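Local coordinates for ATP-dependent Clp protease adapter protein CLPS1, chloroplastic (Arabidopsis thaliana, PDB 7D34) that acts as a small adapter that modulates the ClpC chaperones and probably selects substrates for the plastid Clp protease, here holding a phenylalanine in its pocket, at residues 18-30 with 61-73. Numbering follows the deposited sequence.
Sequences EYVVQVLMKVIPG and QHCMQLRGNGLLS. With PHE (phenylalanine), chain D.
Tyr19 OH donates to Asn69 O over 2.6 Å, the acceptor lying at the ring edge and in plane, while Val23 CG2 lies 3.3 Å above the plane of the Tyr19 ring, offset toward its rim. Asn69 follows a helix closed by a Schellman motif, with Gly70 at positive phi, and illustrates how such a terminus can serve as a docking point between two helices of the ClpS fold: the axes of 18-27 and 61-68 run roughly antiparallel, at 142°, and approach to 10.0 Å. Two donors, the amide ND2 and the backbone N of Asn69, grip Gln65 O from opposite faces of its carbonyl plane, which fixes the amide. Lys26 reaches that amide from two turns further along the helix than Tyr19: with CG anti to the backbone N (chi1 -177°) and a bend at chi3, NZ comes 2.7 Å from Asn69 OD1, tilted 30° from the carbonyl plane. Asn69 is thus held by both amide atoms, and an alanine here would probably leave Lys26 NZ without this acceptor and Gln65 O without its side-chain donor. Beneath these polar bonds the interface is apolar. Val23 CG1 touches both Asn69 CB and Leu71 CD1, and Val27 CG2 presses tightly on Leu66 CD2 at 3.4 Å. At the far end Ile28 CD1 packs on His62 CB, and His62 ND1 donates to Gln65 OE1. Val20, flanked by Leu71, carries the apolar contact on to the pocket for the N-degron residue, which Met40 and His44 help to line; Val20 CG2 lies 3.5 Å from CD1 of the bound phenylalanine.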
ATOM      1  N   GLU A  18     -14.435  10.223   3.952  1.00 25.07           N
ATOM      2  CA  GLU A  18     -14.409  10.481   5.388  1.00 25.20           C
ATOM      3  C   GLU A  18     -14.847   9.245   6.155  1.00 23.10           C
ATOM      4  O   GLU A  18     -14.296   8.947   7.216  1.00 21.68           O
ATOM      5  CB  GLU A  18     -15.299  11.672   5.789  1.00 27.95           C
ATOM      6  CG  GLU A  18     -15.204  11.927   7.298  1.00 32.59           C
ATOM      7  CD  GLU A  18     -16.054  13.091   7.792  1.00 38.06           C
ATOM      8  OE1 GLU A  18     -17.008  13.475   7.072  1.00 35.52           O
ATOM      9  OE2 GLU A  18     -15.740  13.630   8.881  1.00 37.38           O
ATOM     10  N   TYR A  19     -15.854   8.522   5.645  1.00 26.85           N
ATOM     11  CA  TYR A  19     -16.280   7.289   6.309  1.00 27.38           C
ATOM     12  C   TYR A  19     -15.155   6.261   6.358  1.00 24.12           C
ATOM     13  O   TYR A  19     -14.936   5.623   7.395  1.00 20.42           O
ATOM     14  CB  TYR A  19     -17.493   6.660   5.609  1.00 22.68           C
ATOM     15  CG  TYR A  19     -18.001   5.407   6.300  1.00 27.93           C
ATOM     16  CD1 TYR A  19     -18.582   5.487   7.552  1.00 31.03           C
ATOM     17  CD2 TYR A  19     -17.856   4.149   5.714  1.00 26.67           C
ATOM     18  CE1 TYR A  19     -19.032   4.353   8.182  1.00 30.29           C
ATOM     19  CE2 TYR A  19     -18.283   3.033   6.326  1.00 26.76           C
ATOM     20  CZ  TYR A  19     -18.881   3.120   7.558  1.00 30.64           C
ATOM     21  OH  TYR A  19     -19.296   1.949   8.136  1.00 30.39           O
ATOM     22  N   VAL A  20     -14.462   6.054   5.229  1.00 24.64           N
ATOM     23  CA  VAL A  20     -13.318   5.141   5.197  1.00 22.57           C
ATOM     24  C   VAL A  20     -12.348   5.483   6.323  1.00 22.70           C
ATOM     25  O   VAL A  20     -11.890   4.602   7.065  1.00 27.49           O
ATOM     26  CB  VAL A  20     -12.621   5.183   3.822  1.00 28.84           C
ATOM     27  CG1 VAL A  20     -11.380   4.321   3.839  1.00 28.55           C
ATOM     28  CG2 VAL A  20     -13.516   4.738   2.670  1.00 30.94           C
ATOM     29  N   VAL A  21     -12.030   6.775   6.476  1.00 24.75           N
ATOM     30  CA  VAL A  21     -11.105   7.199   7.524  1.00 24.20           C
ATOM     31  C   VAL A  21     -11.652   6.873   8.903  1.00 25.94           C
ATOM     32  O   VAL A  21     -10.911   6.417   9.784  1.00 25.71           O
ATOM     33  CB  VAL A  21     -10.823   8.703   7.385  1.00 21.18           C
ATOM     34  CG1 VAL A  21      -9.929   9.232   8.474  1.00 25.90           C
ATOM     35  CG2 VAL A  21     -10.114   8.910   6.080  1.00 21.03           C
ATOM     36  N   GLN A  22     -12.941   7.139   9.136  1.00 24.26           N
ATOM     37  CA  GLN A  22     -13.515   6.869  10.456  1.00 22.82           C
ATOM     38  C   GLN A  22     -13.467   5.386  10.804  1.00 22.54           C
ATOM     39  O   GLN A  22     -13.174   5.019  11.949  1.00 26.46           O
ATOM     40  CB  GLN A  22     -14.941   7.404  10.540  1.00 25.10           C
ATOM     41  CG  GLN A  22     -15.012   8.906  10.414  1.00 29.93           C
ATOM     42  CD  GLN A  22     -16.415   9.444  10.203  1.00 29.37           C
ATOM     43  OE1 GLN A  22     -17.345   8.703   9.914  1.00 33.05           O
ATOM     44  NE2 GLN A  22     -16.572  10.751  10.377  1.00 31.72           N
ATOM     45  N   VAL A  23     -13.800   4.521   9.845  1.00 23.82           N
ATOM     46  CA  VAL A  23     -13.756   3.080  10.099  1.00 22.95           C
ATOM     47  C   VAL A  23     -12.336   2.649  10.460  1.00 24.43           C
ATOM     48  O   VAL A  23     -12.117   1.887  11.414  1.00 24.32           O
ATOM     49  CB  VAL A  23     -14.270   2.306   8.877  1.00 20.41           C
ATOM     50  CG1 VAL A  23     -14.093   0.806   9.089  1.00 25.73           C
ATOM     51  CG2 VAL A  23     -15.728   2.606   8.603  1.00 25.61           C
ATOM     52  N   LEU A  24     -11.347   3.101   9.685  1.00 25.05           N
ATOM     53  CA  LEU A  24      -9.976   2.717   9.998  1.00 20.62           C
ATOM     54  C   LEU A  24      -9.631   3.093  11.430  1.00 24.60           C
ATOM     55  O   LEU A  24      -9.028   2.308  12.168  1.00 25.47           O
ATOM     56  CB  LEU A  24      -8.985   3.372   9.046  1.00 23.36           C
ATOM     57  CG  LEU A  24      -9.017   2.821   7.616  1.00 24.64           C
ATOM     58  CD1 LEU A  24      -8.275   3.700   6.612  1.00 28.84           C
ATOM     59  CD2 LEU A  24      -8.498   1.373   7.615  1.00 24.84           C
ATOM     60  N   MET A  25      -9.991   4.311  11.833  1.00 27.06           N
ATOM     61  CA  MET A  25      -9.699   4.737  13.193  1.00 32.05           C
ATOM     62  C   MET A  25     -10.434   3.893  14.221  1.00 32.46           C
ATOM     63  O   MET A  25      -9.898   3.607  15.295  1.00 30.84           O
ATOM     64  CB  MET A  25     -10.104   6.196  13.395  1.00 34.45           C
ATOM     65  CG  MET A  25      -9.521   7.207  12.461  1.00 40.51           C
ATOM     66  SD  MET A  25      -8.029   7.866  13.140  1.00 42.19           S
ATOM     67  CE  MET A  25      -8.646   8.779  14.521  1.00 42.69           C
ATOM     68  N   LYS A  26     -11.650   3.473  13.896  1.00 29.45           N
ATOM     69  CA  LYS A  26     -12.450   2.712  14.845  1.00 28.84           C
ATOM     70  C   LYS A  26     -11.822   1.364  15.165  1.00 30.36           C
ATOM     71  O   LYS A  26     -11.628   1.024  16.337  1.00 29.28           O
ATOM     72  CB  LYS A  26     -13.867   2.507  14.305  1.00 31.83           C
ATOM     73  CG  LYS A  26     -14.763   1.776  15.316  1.00 31.52           C
ATOM     74  CD  LYS A  26     -16.277   1.943  15.083  1.00 38.93           C
ATOM     75  CE  LYS A  26     -16.766   1.054  13.945  1.00 37.88           C
ATOM     76  NZ  LYS A  26     -18.127   1.486  13.463  1.00 40.34           N
ATOM     77  N   VAL A  27     -11.501   0.579  14.132  1.00 33.74           N
ATOM     78  CA  VAL A  27     -11.177  -0.830  14.339  1.00 35.88           C
ATOM     79  C   VAL A  27      -9.699  -1.173  14.446  1.00 33.43           C
ATOM     80  O   VAL A  27      -9.373  -2.224  15.019  1.00 32.12           O
ATOM     81  CB  VAL A  27     -11.827  -1.707  13.249  1.00 36.95           C
ATOM     82  CG1 VAL A  27     -13.345  -1.519  13.304  1.00 39.28           C
ATOM     83  CG2 VAL A  27     -11.323  -1.398  11.852  1.00 37.14           C
ATOM     84  N   ILE A  28      -8.810  -0.369  13.875  1.00 32.79           N
ATOM     85  CA  ILE A  28      -7.392  -0.716  13.783  1.00 26.38           C
ATOM     86  C   ILE A  28      -6.681  -0.144  15.001  1.00 28.81           C
ATOM     87  O   ILE A  28      -6.674   1.085  15.181  1.00 31.31           O
ATOM     88  CB  ILE A  28      -6.760  -0.191  12.489  1.00 28.51           C
ATOM     89  CG1 ILE A  28      -7.497  -0.747  11.273  1.00 25.11           C
ATOM     90  CG2 ILE A  28      -5.277  -0.558  12.417  1.00 24.49           C
ATOM     91  CD1 ILE A  28      -7.448  -2.269  11.180  1.00 28.06           C
ATOM     92  N   PRO A  29      -6.078  -0.979  15.850  1.00 33.75           N
ATOM     93  CA  PRO A  29      -5.333  -0.456  17.000  1.00 36.51           C
ATOM     94  C   PRO A  29      -4.190   0.459  16.579  1.00 32.62           C
ATOM     95  O   PRO A  29      -3.487   0.199  15.598  1.00 35.60           O
ATOM     96  CB  PRO A  29      -4.811  -1.723  17.687  1.00 39.65           C
ATOM     97  CG  PRO A  29      -5.695  -2.859  17.181  1.00 39.06           C
ATOM     98  CD  PRO A  29      -6.069  -2.455  15.795  1.00 33.77           C
ATOM     99  N   GLY A  30      -4.035   1.555  17.328  1.00 35.39           N
ATOM    100  CA  GLY A  30      -2.942   2.488  17.155  1.00 37.70           C
ATOM    101  C   GLY A  30      -3.101   3.454  16.011  1.00 35.03           C
ATOM    102  O   GLY A  30      -2.143   4.154  15.680  1.00 30.38           O
ATOM    103  N   GLN A  61      -8.876 -10.778  12.049  1.00 33.22           N
ATOM    104  CA  GLN A  61      -9.838 -10.037  12.862  1.00 31.85           C
ATOM    105  C   GLN A  61     -10.109  -8.668  12.266  1.00 30.09           C
ATOM    106  O   GLN A  61     -11.256  -8.302  11.986  1.00 27.94           O
ATOM    107  CB  GLN A  61      -9.304  -9.901  14.288  1.00 37.79           C
ATOM    108  CG  GLN A  61     -10.349  -9.455  15.281  1.00 38.52           C
ATOM    109  CD  GLN A  61      -9.775  -9.115  16.659  1.00 42.22           C
ATOM    110  OE1 GLN A  61      -8.848  -8.320  16.792  1.00 45.60           O
ATOM    111  NE2 GLN A  61     -10.336  -9.729  17.693  1.00 43.22           N
ATOM    112  N   HIS A  62      -9.042  -7.927  12.009  1.00 25.17           N
ATOM    113  CA  HIS A  62      -9.171  -6.586  11.479  1.00 25.22           C
ATOM    114  C   HIS A  62      -9.819  -6.591  10.102  1.00 25.45           C
ATOM    115  O   HIS A  62     -10.645  -5.721   9.803  1.00 25.34           O
ATOM    116  CB  HIS A  62      -7.781  -5.974  11.409  1.00 28.93           C
ATOM    117  CG  HIS A  62      -7.143  -5.808  12.746  1.00 27.37           C
ATOM    118  ND1 HIS A  62      -7.875  -5.791  13.911  1.00 28.53           N
ATOM    119  CD2 HIS A  62      -5.850  -5.643  13.107  1.00 26.50           C
ATOM    120  CE1 HIS A  62      -7.061  -5.612  14.935  1.00 29.45           C
ATOM    121  NE2 HIS A  62      -5.825  -5.528  14.475  1.00 31.21           N
ATOM    122  N   CYS A  63      -9.481  -7.573   9.256  1.00 28.49           N
ATOM    123  CA  CYS A  63     -10.132  -7.667   7.949  1.00 28.58           C
ATOM    124  C   CYS A  63     -11.636  -7.831   8.107  1.00 29.15           C
ATOM    125  O   CYS A  63     -12.417  -7.186   7.398  1.00 30.02           O
ATOM    126  CB  CYS A  63      -9.532  -8.821   7.126  1.00 30.33           C
ATOM    127  SG  CYS A  63     -10.375  -9.255   5.540  1.00 33.04           S
ATOM    128  N   MET A  64     -12.057  -8.652   9.073  1.00 33.59           N
ATOM    129  CA  MET A  64     -13.477  -8.885   9.322  1.00 36.13           C
ATOM    130  C   MET A  64     -14.143  -7.631   9.879  1.00 35.82           C
ATOM    131  O   MET A  64     -15.268  -7.289   9.495  1.00 37.35           O
ATOM    132  CB  MET A  64     -13.630 -10.103  10.234  1.00 38.97           C
ATOM    133  CG  MET A  64     -13.038 -11.360   9.594  1.00 44.49           C
ATOM    134  SD  MET A  64     -14.114 -12.176   8.409  1.00 49.71           S
ATOM    135  CE  MET A  64     -13.890 -11.128   7.001  1.00 50.65           C
ATOM    136  N   GLN A  65     -13.462  -6.935  10.788  1.00 30.54           N
ATOM    137  CA  GLN A  65     -14.002  -5.703  11.344  1.00 31.93           C
ATOM    138  C   GLN A  65     -14.211  -4.669  10.249  1.00 32.32           C
ATOM    139  O   GLN A  65     -15.266  -4.032  10.189  1.00 29.37           O
ATOM    140  CB  GLN A  65     -13.052  -5.191  12.426  1.00 36.44           C
ATOM    141  CG  GLN A  65     -13.189  -5.943  13.754  1.00 38.03           C
ATOM    142  CD  GLN A  65     -11.958  -5.771  14.629  1.00 40.10           C
ATOM    143  OE1 GLN A  65     -10.926  -5.255  14.173  1.00 36.93           O
ATOM    144  NE2 GLN A  65     -12.060  -6.190  15.899  1.00 41.60           N
ATOM    145  N   LEU A  66     -13.252  -4.557   9.324  1.00 30.66           N
ATOM    146  CA  LEU A  66     -13.407  -3.677   8.168  1.00 27.21           C
ATOM    147  C   LEU A  66     -14.621  -4.073   7.326  1.00 24.26           C
ATOM    148  O   LEU A  66     -15.490  -3.240   7.021  1.00 28.78           O
ATOM    149  CB  LEU A  66     -12.127  -3.690   7.319  1.00 23.21           C
ATOM    150  CG  LEU A  66     -10.850  -3.157   7.985  1.00 24.39           C
ATOM    151  CD1 LEU A  66      -9.686  -3.260   7.016  1.00 27.77           C
ATOM    152  CD2 LEU A  66     -11.047  -1.742   8.492  1.00 31.20           C
ATOM    153  N   ARG A  67     -14.666  -5.340   6.900  1.00 21.12           N
ATOM    154  CA  ARG A  67     -15.767  -5.830   6.081  1.00 23.71           C
ATOM    155  C   ARG A  67     -17.109  -5.588   6.746  1.00 23.33           C
ATOM    156  O   ARG A  67     -18.078  -5.209   6.076  1.00 24.30           O
ATOM    157  CB  ARG A  67     -15.580  -7.318   5.816  1.00 23.91           C
ATOM    158  CG  ARG A  67     -14.294  -7.694   5.065  1.00 24.10           C
ATOM    159  CD  ARG A  67     -14.343  -9.130   4.604  1.00 22.58           C
ATOM    160  NE  ARG A  67     -13.243  -9.471   3.696  1.00 24.01           N
ATOM    161  CZ  ARG A  67     -12.715 -10.689   3.595  1.00 30.99           C
ATOM    162  NH1 ARG A  67     -11.733 -10.926   2.739  1.00 30.78           N
ATOM    163  NH2 ARG A  67     -13.167 -11.675   4.363  1.00 31.64           N
ATOM    164  N   GLY A  68     -17.190  -5.806   8.062  1.00 26.58           N
ATOM    165  CA  GLY A  68     -18.457  -5.623   8.745  1.00 27.18           C
ATOM    166  C   GLY A  68     -18.876  -4.167   8.787  1.00 29.81           C
ATOM    167  O   GLY A  68     -20.065  -3.855   8.892  1.00 31.89           O
ATOM    168  N   ASN A  69     -17.918  -3.256   8.688  1.00 26.00           N
ATOM    169  CA  ASN A  69     -18.219  -1.835   8.615  1.00 27.33           C
ATOM    170  C   ASN A  69     -18.351  -1.349   7.179  1.00 27.10           C
ATOM    171  O   ASN A  69     -18.401  -0.141   6.958  1.00 23.29           O
ATOM    172  CB  ASN A  69     -17.138  -1.038   9.350  1.00 29.70           C
ATOM    173  CG  ASN A  69     -17.323  -1.043  10.862  1.00 29.39           C
ATOM    174  OD1 ASN A  69     -18.101  -0.271  11.404  1.00 31.71           O
ATOM    175  ND2 ASN A  69     -16.665  -1.980  11.532  1.00 24.86           N
ATOM    176  N   GLY A  70     -18.371  -2.255   6.203  1.00 28.44           N
ATOM    177  CA  GLY A  70     -18.703  -1.924   4.829  1.00 31.66           C
ATOM    178  C   GLY A  70     -17.546  -1.758   3.864  1.00 27.77           C
ATOM    179  O   GLY A  70     -17.786  -1.404   2.702  1.00 29.22           O
ATOM    180  N   LEU A  71     -16.318  -2.051   4.278  1.00 24.87           N
ATOM    181  CA  LEU A  71     -15.156  -1.884   3.414  1.00 26.24           C
ATOM    182  C   LEU A  71     -14.750  -3.212   2.769  1.00 28.90           C
ATOM    183  O   LEU A  71     -15.185  -4.288   3.181  1.00 28.43           O
ATOM    184  CB  LEU A  71     -13.959  -1.305   4.180  1.00 22.88           C
ATOM    185  CG  LEU A  71     -14.275  -0.081   5.048  1.00 24.02           C
ATOM    186  CD1 LEU A  71     -12.993   0.505   5.636  1.00 20.41           C
ATOM    187  CD2 LEU A  71     -15.085   0.962   4.313  1.00 28.11           C
ATOM    188  N   LEU A  72     -13.969  -3.115   1.690  1.00 27.00           N
ATOM    189  CA  LEU A  72     -13.407  -4.275   0.999  1.00 24.99           C
ATOM    190  C   LEU A  72     -11.993  -4.527   1.525  1.00 20.56           C
ATOM    191  O   LEU A  72     -11.137  -3.633   1.445  1.00 21.14           O
ATOM    192  CB  LEU A  72     -13.370  -4.067  -0.512  1.00 25.32           C
ATOM    193  CG  LEU A  72     -14.720  -3.900  -1.204  1.00 24.84           C
ATOM    194  CD1 LEU A  72     -14.531  -3.618  -2.667  1.00 26.27           C
ATOM    195  CD2 LEU A  72     -15.528  -5.174  -1.027  1.00 22.53           C
ATOM    196  N   SER A  73     -11.772  -5.700   2.136  1.00 23.73           N
ATOM    197  CA  SER A  73     -10.504  -6.026   2.778  1.00 29.16           C
ATOM    198  C   SER A  73     -10.110  -7.478   2.523  1.00 26.05           C
ATOM    199  O   SER A  73     -10.961  -8.361   2.392  1.00 27.32           O
ATOM    200  CB  SER A  73     -10.610  -5.734   4.293  1.00 27.22           C
ATOM    201  OG  SER A  73      -9.429  -6.091   4.984  1.00 30.90           O
TER
HETATM  202  N   PHE D 202     -13.140   5.553  -3.807  1.00 44.22           N
HETATM  203  CA  PHE D 202     -14.061   6.093  -2.764  1.00 41.16           C
HETATM  204  C   PHE D 202     -14.758   7.365  -3.256  1.00 38.68           C
HETATM  205  O   PHE D 202     -14.216   8.096  -4.095  1.00 42.17           O
HETATM  206  CB  PHE D 202     -13.286   6.368  -1.468  1.00 35.59           C
HETATM  207  CG  PHE D 202     -12.470   5.190  -0.975  1.00 31.36           C
HETATM  208  CD1 PHE D 202     -13.076   3.969  -0.703  1.00 34.15           C
HETATM  209  CD2 PHE D 202     -11.100   5.306  -0.777  1.00 27.09           C
HETATM  210  CE1 PHE D 202     -12.325   2.881  -0.246  1.00 32.55           C
HETATM  211  CE2 PHE D 202     -10.348   4.227  -0.318  1.00 23.32           C
HETATM  212  CZ  PHE D 202     -10.964   3.014  -0.050  1.00 25.39           C